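YqgE/AlgH family protein (Corynebacterium diphtheriae NCTC 13129, PDB 2GS5) is of unknown function but belongs to the UPF0301 (AlgH) family of conserved bacterial proteins. Local coordinates at residues N13-M27 with L146-A160. Numbering follows the deposited sequence.
Sequences NEPAPGMVLVAAPSM and LAQEIENGDWFVAPA
The terminal methyl of selenomethionine Met27 lies over one face of the Trp155 indole, with CE of Met27 4.1 Å from the centroid of the six-membered ring. This is a CH-pi contact. SE of Met27 stands obliquely to the same ring, 3.7 Å from CH2 of Trp155, a Met-aromatic contact. The Met27 chain is extended until it bends at its last torsion (chi3 -71°), which folds CE back over the indole and against CB of Asp154. In the plane of the indole, NE1 of Trp155 gives a nearly straight hydrogen bond of 2.9 Å to Glu149 OE1. This bond ties the ring to helix 145-151, and the same oxygen also accepts from NE1 of Trp141 on strand 129-141. Gly153 ends the helix in a Schellman motif, and the chain then turns into strand 155-159.

Strands 19-23 and 155-159 pair antiparallel. Val20 with Ala158 and Val22 with Phe156 are the hydrogen-bonded pairs. Leu21, Val157 and Trp155 share the face that packs on the helix. CD1 of Leu21 meets CD1 of Leu146 tip to tip at 3.6 Å, while CD2 of Leu21 lies beside CG2 of Val157, the two side chains pointing the same way. Val22 and Phe156 are on the other face, where helix 173-179 covers Val22.

Strand 36-42 continues the sheet beyond strand 19-23. The core of the contact is therefore mainly apolar, its register is set by backbone bonds, and the Glu149 bond probably helps to hold the rotation of the indole.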
ATOM      1  N   ASN A  13      -4.178 -13.795  -8.288  1.00 18.61           N
ATOM      2  CA  ASN A  13      -4.351 -13.633  -6.851  1.00 17.99           C
ATOM      3  C   ASN A  13      -5.608 -12.805  -6.620  1.00 17.49           C
ATOM      4  O   ASN A  13      -5.840 -11.812  -7.304  1.00 16.85           O
ATOM      5  CB  ASN A  13      -3.153 -12.917  -6.227  1.00 18.01           C
ATOM      6  CG  ASN A  13      -1.839 -13.653  -6.436  1.00 19.47           C
ATOM      7  OD1 ASN A  13      -0.816 -13.046  -6.780  1.00 19.31           O
ATOM      8  ND2 ASN A  13      -1.856 -14.967  -6.226  1.00 20.88           N
ATOM      9  N   GLU A  14      -6.425 -13.201  -5.650  1.00 16.85           N
ATOM     10  CA  GLU A  14      -7.659 -12.468  -5.379  1.00 16.88           C
ATOM     11  C   GLU A  14      -7.388 -11.241  -4.515  1.00 15.68           C
ATOM     12  O   GLU A  14      -6.616 -11.312  -3.567  1.00 15.18           O
ATOM     13  CB  GLU A  14      -8.687 -13.371  -4.706  1.00 17.50           C
ATOM     14  CG  GLU A  14      -9.369 -14.312  -5.681  1.00 20.16           C
ATOM     15  CD  GLU A  14     -10.136 -13.568  -6.762  1.00 24.07           C
ATOM     16  OE1 GLU A  14     -11.039 -12.767  -6.408  1.00 26.82           O
ATOM     17  OE2 GLU A  14      -9.827 -13.776  -7.958  1.00 27.88           O
ATOM     18  N   PRO A  15      -8.014 -10.107  -4.861  1.00 14.74           N
ATOM     19  CA  PRO A  15      -7.883  -8.935  -4.001  1.00 14.24           C
ATOM     20  C   PRO A  15      -8.327  -9.217  -2.579  1.00 13.74           C
ATOM     21  O   PRO A  15      -9.338  -9.883  -2.360  1.00 13.89           O
ATOM     22  CB  PRO A  15      -8.821  -7.917  -4.645  1.00 14.93           C
ATOM     23  CG  PRO A  15      -8.938  -8.344  -6.048  1.00 16.04           C
ATOM     24  CD  PRO A  15      -8.851  -9.819  -6.037  1.00 14.85           C
ATOM     25  N   ALA A  16      -7.569  -8.686  -1.633  1.00 12.71           N
ATOM     26  CA  ALA A  16      -7.850  -8.844  -0.215  1.00 12.69           C
ATOM     27  C   ALA A  16      -6.955  -7.860   0.530  1.00 12.61           C
ATOM     28  O   ALA A  16      -5.948  -7.394  -0.011  1.00 11.86           O
ATOM     29  CB  ALA A  16      -7.558 -10.273   0.227  1.00 13.10           C
ATOM     30  N   PRO A  17      -7.304  -7.537   1.784  1.00 12.57           N
ATOM     31  CA  PRO A  17      -6.405  -6.681   2.531  1.00 12.79           C
ATOM     32  C   PRO A  17      -5.000  -7.267   2.575  1.00 12.29           C
ATOM     33  O   PRO A  17      -4.841  -8.486   2.740  1.00 12.87           O
ATOM     34  CB  PRO A  17      -7.033  -6.643   3.928  1.00 12.74           C
ATOM     35  CG  PRO A  17      -8.484  -6.906   3.682  1.00 13.40           C
ATOM     36  CD  PRO A  17      -8.487  -7.921   2.575  1.00 12.71           C
ATOM     37  N   GLY A  18      -4.001  -6.411   2.387  1.00 12.51           N
ATOM     38  CA  GLY A  18      -2.616  -6.859   2.409  1.00 11.89           C
ATOM     39  C   GLY A  18      -2.060  -7.207   1.036  1.00 12.08           C
ATOM     40  O   GLY A  18      -0.860  -7.443   0.906  1.00 13.89           O
HETATM   41  N   MSE A  19      -2.923  -7.256   0.022  1.00 11.73           N
HETATM   42  CA  MSE A  19      -2.487  -7.332  -1.370  1.00 11.98           C
HETATM   43  C   MSE A  19      -2.230  -5.947  -1.887  1.00 11.50           C
HETATM   44  O   MSE A  19      -2.827  -4.994  -1.410  1.00 11.60           O
HETATM   45  CB  MSE A  19      -3.561  -7.971  -2.252  1.00 13.26           C
HETATM   46  CG  MSE A  19      -3.866  -9.407  -1.906  1.00 15.59           C
HETATM   47 SE   MSE A  19      -2.400 -10.642  -2.339  1.00 27.56          SE
HETATM   48  CE  MSE A  19      -2.471 -10.592  -4.267  1.00 28.85           C
ATOM     49  N   VAL A  20      -1.337  -5.849  -2.865  1.00 11.76           N
ATOM     50  CA  VAL A  20      -1.159  -4.618  -3.634  1.00 11.93           C
ATOM     51  C   VAL A  20      -1.708  -4.783  -5.046  1.00 11.26           C
ATOM     52  O   VAL A  20      -1.674  -5.866  -5.622  1.00 11.44           O
ATOM     53  CB  VAL A  20       0.302  -4.149  -3.709  1.00 12.21           C
ATOM     54  CG1 VAL A  20       0.727  -3.563  -2.361  1.00 12.52           C
ATOM     55  CG2 VAL A  20       1.231  -5.273  -4.114  1.00 11.83           C
ATOM     56  N   LEU A  21      -2.252  -3.685  -5.556  1.00 11.28           N
ATOM     57  CA  LEU A  21      -2.694  -3.550  -6.927  1.00 11.44           C
ATOM     58  C   LEU A  21      -1.583  -2.820  -7.655  1.00 11.58           C
ATOM     59  O   LEU A  21      -1.303  -1.654  -7.358  1.00 11.39           O
ATOM     60  CB  LEU A  21      -3.980  -2.737  -7.004  1.00 11.87           C
ATOM     61  CG  LEU A  21      -5.168  -3.280  -6.213  1.00 12.51           C
ATOM     62  CD1 LEU A  21      -6.327  -2.277  -6.151  1.00 13.43           C
ATOM     63  CD2 LEU A  21      -5.611  -4.608  -6.806  1.00 13.22           C
ATOM     64  N   VAL A  22      -0.944  -3.507  -8.600  1.00 11.57           N
ATOM     65  CA  VAL A  22       0.191  -2.941  -9.317  1.00 11.56           C
ATOM     66  C   VAL A  22      -0.312  -2.388 -10.640  1.00 11.02           C
ATOM     67  O   VAL A  22      -0.871  -3.130 -11.441  1.00 10.91           O
ATOM     68  CB  VAL A  22       1.262  -4.002  -9.584  1.00 11.79           C
ATOM     69  CG1 VAL A  22       2.467  -3.373 -10.274  1.00 12.47           C
ATOM     70  CG2 VAL A  22       1.655  -4.704  -8.281  1.00 12.78           C
ATOM     71  N   ALA A  23      -0.137  -1.084 -10.860  1.00 10.94           N
ATOM     72  CA  ALA A  23      -0.633  -0.441 -12.084  1.00 11.34           C
ATOM     73  C   ALA A  23      -0.007  -1.049 -13.348  1.00 11.56           C
ATOM     74  O   ALA A  23       1.208  -1.278 -13.416  1.00 11.14           O
ATOM     75  CB  ALA A  23      -0.375   1.062 -12.056  1.00 11.30           C
ATOM     76  N   ALA A  24      -0.829  -1.307 -14.354  1.00 11.83           N
ATOM     77  CA  ALA A  24      -0.328  -1.688 -15.673  1.00 12.34           C
ATOM     78  C   ALA A  24       0.625  -0.612 -16.180  1.00 12.57           C
ATOM     79  O   ALA A  24       0.384   0.570 -15.967  1.00 11.68           O
ATOM     80  CB  ALA A  24      -1.488  -1.860 -16.644  1.00 12.76           C
ATOM     81  N   PRO A  25       1.720  -1.022 -16.854  1.00 13.35           N
ATOM     82  CA  PRO A  25       2.632  -0.051 -17.453  1.00 14.27           C
ATOM     83  C   PRO A  25       1.937   1.035 -18.278  1.00 14.89           C
ATOM     84  O   PRO A  25       2.370   2.194 -18.263  1.00 15.32           O
ATOM     85  CB  PRO A  25       3.514  -0.921 -18.348  1.00 14.21           C
ATOM     86  CG  PRO A  25       3.557  -2.221 -17.654  1.00 14.45           C
ATOM     87  CD  PRO A  25       2.205  -2.405 -17.025  1.00 13.56           C
ATOM     88  N   SER A  26       0.858   0.667 -18.967  1.00 15.81           N
ATOM     89  CA  SER A  26       0.145   1.580 -19.854  1.00 17.08           C
ATOM     90  C   SER A  26      -0.758   2.595 -19.154  1.00 17.81           C
ATOM     91  O   SER A  26      -1.273   3.495 -19.806  1.00 18.16           O
ATOM     92  CB  SER A  26      -0.685   0.778 -20.859  1.00 17.20           C
ATOM     93  OG  SER A  26      -1.601  -0.068 -20.191  1.00 19.41           O
HETATM   94  N   MSE A  27      -0.964   2.462 -17.847  1.00 18.54           N
HETATM   95  CA  MSE A  27      -1.795   3.418 -17.122  1.00 19.45           C
HETATM   96  C   MSE A  27      -1.119   4.787 -17.054  1.00 19.13           C
HETATM   97  O   MSE A  27      -0.001   4.912 -16.546  1.00 18.73           O
HETATM   98  CB  MSE A  27      -2.083   2.906 -15.712  1.00 19.48           C
HETATM   99  CG  MSE A  27      -3.120   3.718 -14.965  1.00 19.91           C
HETATM  100 SE   MSE A  27      -3.718   2.829 -13.343  1.00 25.72          SE
HETATM  101  CE  MSE A  27      -4.739   1.396 -14.166  1.00 21.08           C
ATOM    102  N   LEU A 146     -13.362  -3.018  -8.906  1.00 13.59           N
ATOM    103  CA  LEU A 146     -11.988  -3.518  -8.903  1.00 13.75           C
ATOM    104  C   LEU A 146     -11.897  -4.779  -9.757  1.00 13.67           C
ATOM    105  O   LEU A 146     -10.982  -4.909 -10.569  1.00 13.52           O
ATOM    106  CB  LEU A 146     -11.484  -3.790  -7.488  1.00 13.57           C
ATOM    107  CG  LEU A 146     -10.071  -4.372  -7.406  1.00 13.46           C
ATOM    108  CD1 LEU A 146      -9.059  -3.490  -8.142  1.00 12.78           C
ATOM    109  CD2 LEU A 146      -9.686  -4.548  -5.952  1.00 13.58           C
ATOM    110  N   ALA A 147     -12.856  -5.693  -9.595  1.00 14.28           N
ATOM    111  CA  ALA A 147     -12.893  -6.910 -10.407  1.00 14.82           C
ATOM    112  C   ALA A 147     -12.929  -6.594 -11.899  1.00 15.23           C
ATOM    113  O   ALA A 147     -12.199  -7.196 -12.696  1.00 15.45           O
ATOM    114  CB  ALA A 147     -14.095  -7.736 -10.035  1.00 14.78           C
ATOM    115  N   GLN A 148     -13.786  -5.651 -12.277  1.00 15.72           N
ATOM    116  CA  GLN A 148     -13.875  -5.226 -13.673  1.00 15.37           C
ATOM    117  C   GLN A 148     -12.536  -4.691 -14.184  1.00 15.05           C
ATOM    118  O   GLN A 148     -12.090  -5.034 -15.271  1.00 15.28           O
ATOM    119  CB  GLN A 148     -14.956  -4.158 -13.843  1.00 16.25           C
ATOM    120  CG  GLN A 148     -15.142  -3.696 -15.274  1.00 17.91           C
ATOM    121  CD  GLN A 148     -15.664  -4.792 -16.181  1.00 22.57           C
ATOM    122  OE1 GLN A 148     -14.958  -5.273 -17.078  1.00 26.23           O
ATOM    123  NE2 GLN A 148     -16.909  -5.199 -15.951  1.00 23.94           N
ATOM    124  N   GLU A 149     -11.889  -3.853 -13.384  1.00 14.41           N
ATOM    125  CA  GLU A 149     -10.604  -3.267 -13.790  1.00 13.64           C
ATOM    126  C   GLU A 149      -9.509  -4.319 -13.906  1.00 13.82           C
ATOM    127  O   GLU A 149      -8.683  -4.240 -14.805  1.00 13.67           O
ATOM    128  CB  GLU A 149     -10.202  -2.137 -12.836  1.00 13.13           C
ATOM    129  CG  GLU A 149     -11.142  -0.955 -12.978  1.00 11.57           C
ATOM    130  CD  GLU A 149     -10.837   0.208 -12.075  1.00 12.93           C
ATOM    131  OE1 GLU A 149      -9.785   0.197 -11.403  1.00 12.15           O
ATOM    132  OE2 GLU A 149     -11.657   1.152 -12.050  1.00 11.40           O
ATOM    133  N   ILE A 150      -9.505  -5.295 -13.001  1.00 14.26           N
ATOM    134  CA  ILE A 150      -8.549  -6.397 -13.090  1.00 14.72           C
ATOM    135  C   ILE A 150      -8.773  -7.195 -14.385  1.00 15.40           C
ATOM    136  O   ILE A 150      -7.822  -7.466 -15.120  1.00 15.45           O
ATOM    137  CB  ILE A 150      -8.611  -7.308 -11.840  1.00 14.75           C
ATOM    138  CG1 ILE A 150      -8.066  -6.565 -10.616  1.00 14.46           C
ATOM    139  CG2 ILE A 150      -7.819  -8.617 -12.067  1.00 14.78           C
ATOM    140  CD1 ILE A 150      -8.431  -7.213  -9.307  1.00 13.83           C
ATOM    141  N   GLU A 151     -10.032  -7.502 -14.684  1.00 16.31           N
ATOM    142  CA  GLU A 151     -10.385  -8.205 -15.927  1.00 17.27           C
ATOM    143  C   GLU A 151      -9.953  -7.426 -17.167  1.00 17.23           C
ATOM    144  O   GLU A 151      -9.573  -8.020 -18.184  1.00 17.55           O
ATOM    145  CB  GLU A 151     -11.891  -8.475 -15.972  1.00 17.79           C
ATOM    146  CG  GLU A 151     -12.335  -9.529 -14.969  1.00 20.37           C
ATOM    147  CD  GLU A 151     -13.824  -9.516 -14.678  1.00 21.40           C
ATOM    148  OE1 GLU A 151     -14.589  -8.832 -15.403  1.00 27.38           O
ATOM    149  OE2 GLU A 151     -14.237 -10.206 -13.714  1.00 27.28           O
ATOM    150  N   ASN A 152      -9.990  -6.101 -17.077  1.00 16.68           N
ATOM    151  CA  ASN A 152      -9.556  -5.238 -18.177  1.00 16.45           C
ATOM    152  C   ASN A 152      -8.029  -5.150 -18.331  1.00 15.92           C
ATOM    153  O   ASN A 152      -7.533  -4.594 -19.314  1.00 16.33           O
ATOM    154  CB  ASN A 152     -10.136  -3.836 -17.993  1.00 16.86           C
ATOM    155  CG  ASN A 152     -10.015  -2.986 -19.241  1.00 18.45           C
ATOM    156  OD1 ASN A 152     -10.523  -3.353 -20.303  1.00 22.67           O
ATOM    157  ND2 ASN A 152      -9.339  -1.845 -19.124  1.00 19.27           N
ATOM    158  N   GLY A 153      -7.291  -5.690 -17.364  1.00 14.90           N
ATOM    159  CA  GLY A 153      -5.828  -5.663 -17.378  1.00 14.56           C
ATOM    160  C   GLY A 153      -5.180  -4.465 -16.693  1.00 13.84           C
ATOM    161  O   GLY A 153      -3.969  -4.276 -16.820  1.00 13.75           O
ATOM    162  N   ASP A 154      -5.963  -3.684 -15.943  1.00 13.45           N
ATOM    163  CA  ASP A 154      -5.474  -2.438 -15.307  1.00 13.21           C
ATOM    164  C   ASP A 154      -4.499  -2.663 -14.162  1.00 12.34           C
ATOM    165  O   ASP A 154      -3.625  -1.818 -13.902  1.00 11.70           O
ATOM    166  CB  ASP A 154      -6.634  -1.614 -14.730  1.00 13.05           C
ATOM    167  CG  ASP A 154      -7.527  -1.003 -15.788  1.00 13.97           C
ATOM    168  OD1 ASP A 154      -7.293  -1.216 -17.009  1.00 16.32           O
ATOM    169  OD2 ASP A 154      -8.491  -0.320 -15.378  1.00 13.80           O
ATOM    170  N   TRP A 155      -4.676  -3.778 -13.461  1.00 11.85           N
ATOM    171  CA  TRP A 155      -3.940  -4.055 -12.238  1.00 11.07           C
ATOM    172  C   TRP A 155      -3.475  -5.492 -12.207  1.00 11.38           C
ATOM    173  O   TRP A 155      -4.151  -6.369 -12.739  1.00 12.30           O
ATOM    174  CB  TRP A 155      -4.838  -3.875 -11.020  1.00 11.15           C
ATOM    175  CG  TRP A 155      -5.574  -2.594 -10.964  1.00 10.72           C
ATOM    176  CD1 TRP A 155      -6.889  -2.404 -11.236  1.00 10.92           C
ATOM    177  CD2 TRP A 155      -5.048  -1.317 -10.604  1.00 10.40           C
ATOM    178  NE1 TRP A 155      -7.221  -1.093 -11.068  1.00 11.13           N
ATOM    179  CE2 TRP A 155      -6.105  -0.399 -10.685  1.00 10.54           C
ATOM    180  CE3 TRP A 155      -3.783  -0.860 -10.218  1.00 10.80           C
ATOM    181  CZ2 TRP A 155      -5.938   0.955 -10.405  1.00 10.69           C
ATOM    182  CZ3 TRP A 155      -3.624   0.490  -9.932  1.00 11.18           C
ATOM    183  CH2 TRP A 155      -4.692   1.376 -10.026  1.00 10.95           C
ATOM    184  N   PHE A 156      -2.329  -5.718 -11.572  1.00 10.50           N
ATOM    185  CA  PHE A 156      -1.877  -7.051 -11.214  1.00 10.91           C
ATOM    186  C   PHE A 156      -1.892  -7.135  -9.691  1.00 10.49           C
ATOM    187  O   PHE A 156      -1.313  -6.293  -9.008  1.00 10.94           O
ATOM    188  CB  PHE A 156      -0.477  -7.328 -11.768  1.00 10.73           C
ATOM    189  CG  PHE A 156       0.017  -8.725 -11.505  1.00 11.26           C
ATOM    190  CD1 PHE A 156      -0.292  -9.763 -12.366  1.00 12.15           C
ATOM    191  CD2 PHE A 156       0.792  -8.997 -10.388  1.00 11.95           C
ATOM    192  CE1 PHE A 156       0.173 -11.053 -12.127  1.00 12.03           C
ATOM    193  CE2 PHE A 156       1.244 -10.268 -10.144  1.00 11.80           C
ATOM    194  CZ  PHE A 156       0.940 -11.298 -10.997  1.00 12.57           C
ATOM    195  N   VAL A 157      -2.580  -8.146  -9.175  1.00 10.57           N
ATOM    196  CA  VAL A 157      -2.741  -8.328  -7.738  1.00 10.52           C
ATOM    197  C   VAL A 157      -1.602  -9.182  -7.216  1.00 10.79           C
ATOM    198  O   VAL A 157      -1.389 -10.289  -7.709  1.00 10.97           O
ATOM    199  CB  VAL A 157      -4.086  -8.975  -7.419  1.00 10.30           C
ATOM    200  CG1 VAL A 157      -4.300  -9.123  -5.914  1.00 12.28           C
ATOM    201  CG2 VAL A 157      -5.183  -8.153  -8.015  1.00 11.16           C
ATOM    202  N   ALA A 158      -0.859  -8.658  -6.245  1.00 11.11           N
ATOM    203  CA  ALA A 158       0.304  -9.355  -5.677  1.00 11.45           C
ATOM    204  C   ALA A 158       0.375  -9.160  -4.173  1.00 12.47           C
ATOM    205  O   ALA A 158      -0.106  -8.163  -3.652  1.00 12.13           O
ATOM    206  CB  ALA A 158       1.589  -8.840  -6.305  1.00 12.13           C
ATOM    207  N   PRO A 159       0.971 -10.127  -3.466  1.00 12.97           N
ATOM    208  CA  PRO A 159       1.164  -9.889  -2.034  1.00 13.59           C
ATOM    209  C   PRO A 159       2.106  -8.717  -1.751  1.00 13.67           C
ATOM    210  O   PRO A 159       3.138  -8.573  -2.404  1.00 13.42           O
ATOM    211  CB  PRO A 159       1.744 -11.202  -1.513  1.00 14.21           C
ATOM    212  CG  PRO A 159       2.111 -11.996  -2.700  1.00 14.26           C
ATOM    213  CD  PRO A 159       1.444 -11.447  -3.902  1.00 13.57           C
ATOM    214  N   ALA A 160       1.720  -7.866  -0.799  1.00 14.21           N
ATOM    215  CA  ALA A 160       2.587  -6.792  -0.325  1.00 14.16           C
ATOM    216  C   ALA A 160       3.611  -7.369   0.641  1.00 14.88           C
ATOM    217  O   ALA A 160       3.332  -8.367   1.319  1.00 15.41           O
ATOM    218  CB  ALA A 160       1.766  -5.701   0.366  1.00 14.43           C
TER
HETATM  219  O   HOH W   1      -2.504 -11.868  -9.665  1.00 16.47           O
HETATM  220  O   HOH W   2       0.759  -9.392   1.987  1.00 28.67           O
HETATM  221  O   HOH W   3      -3.417  -2.894 -19.872  1.00 35.42           O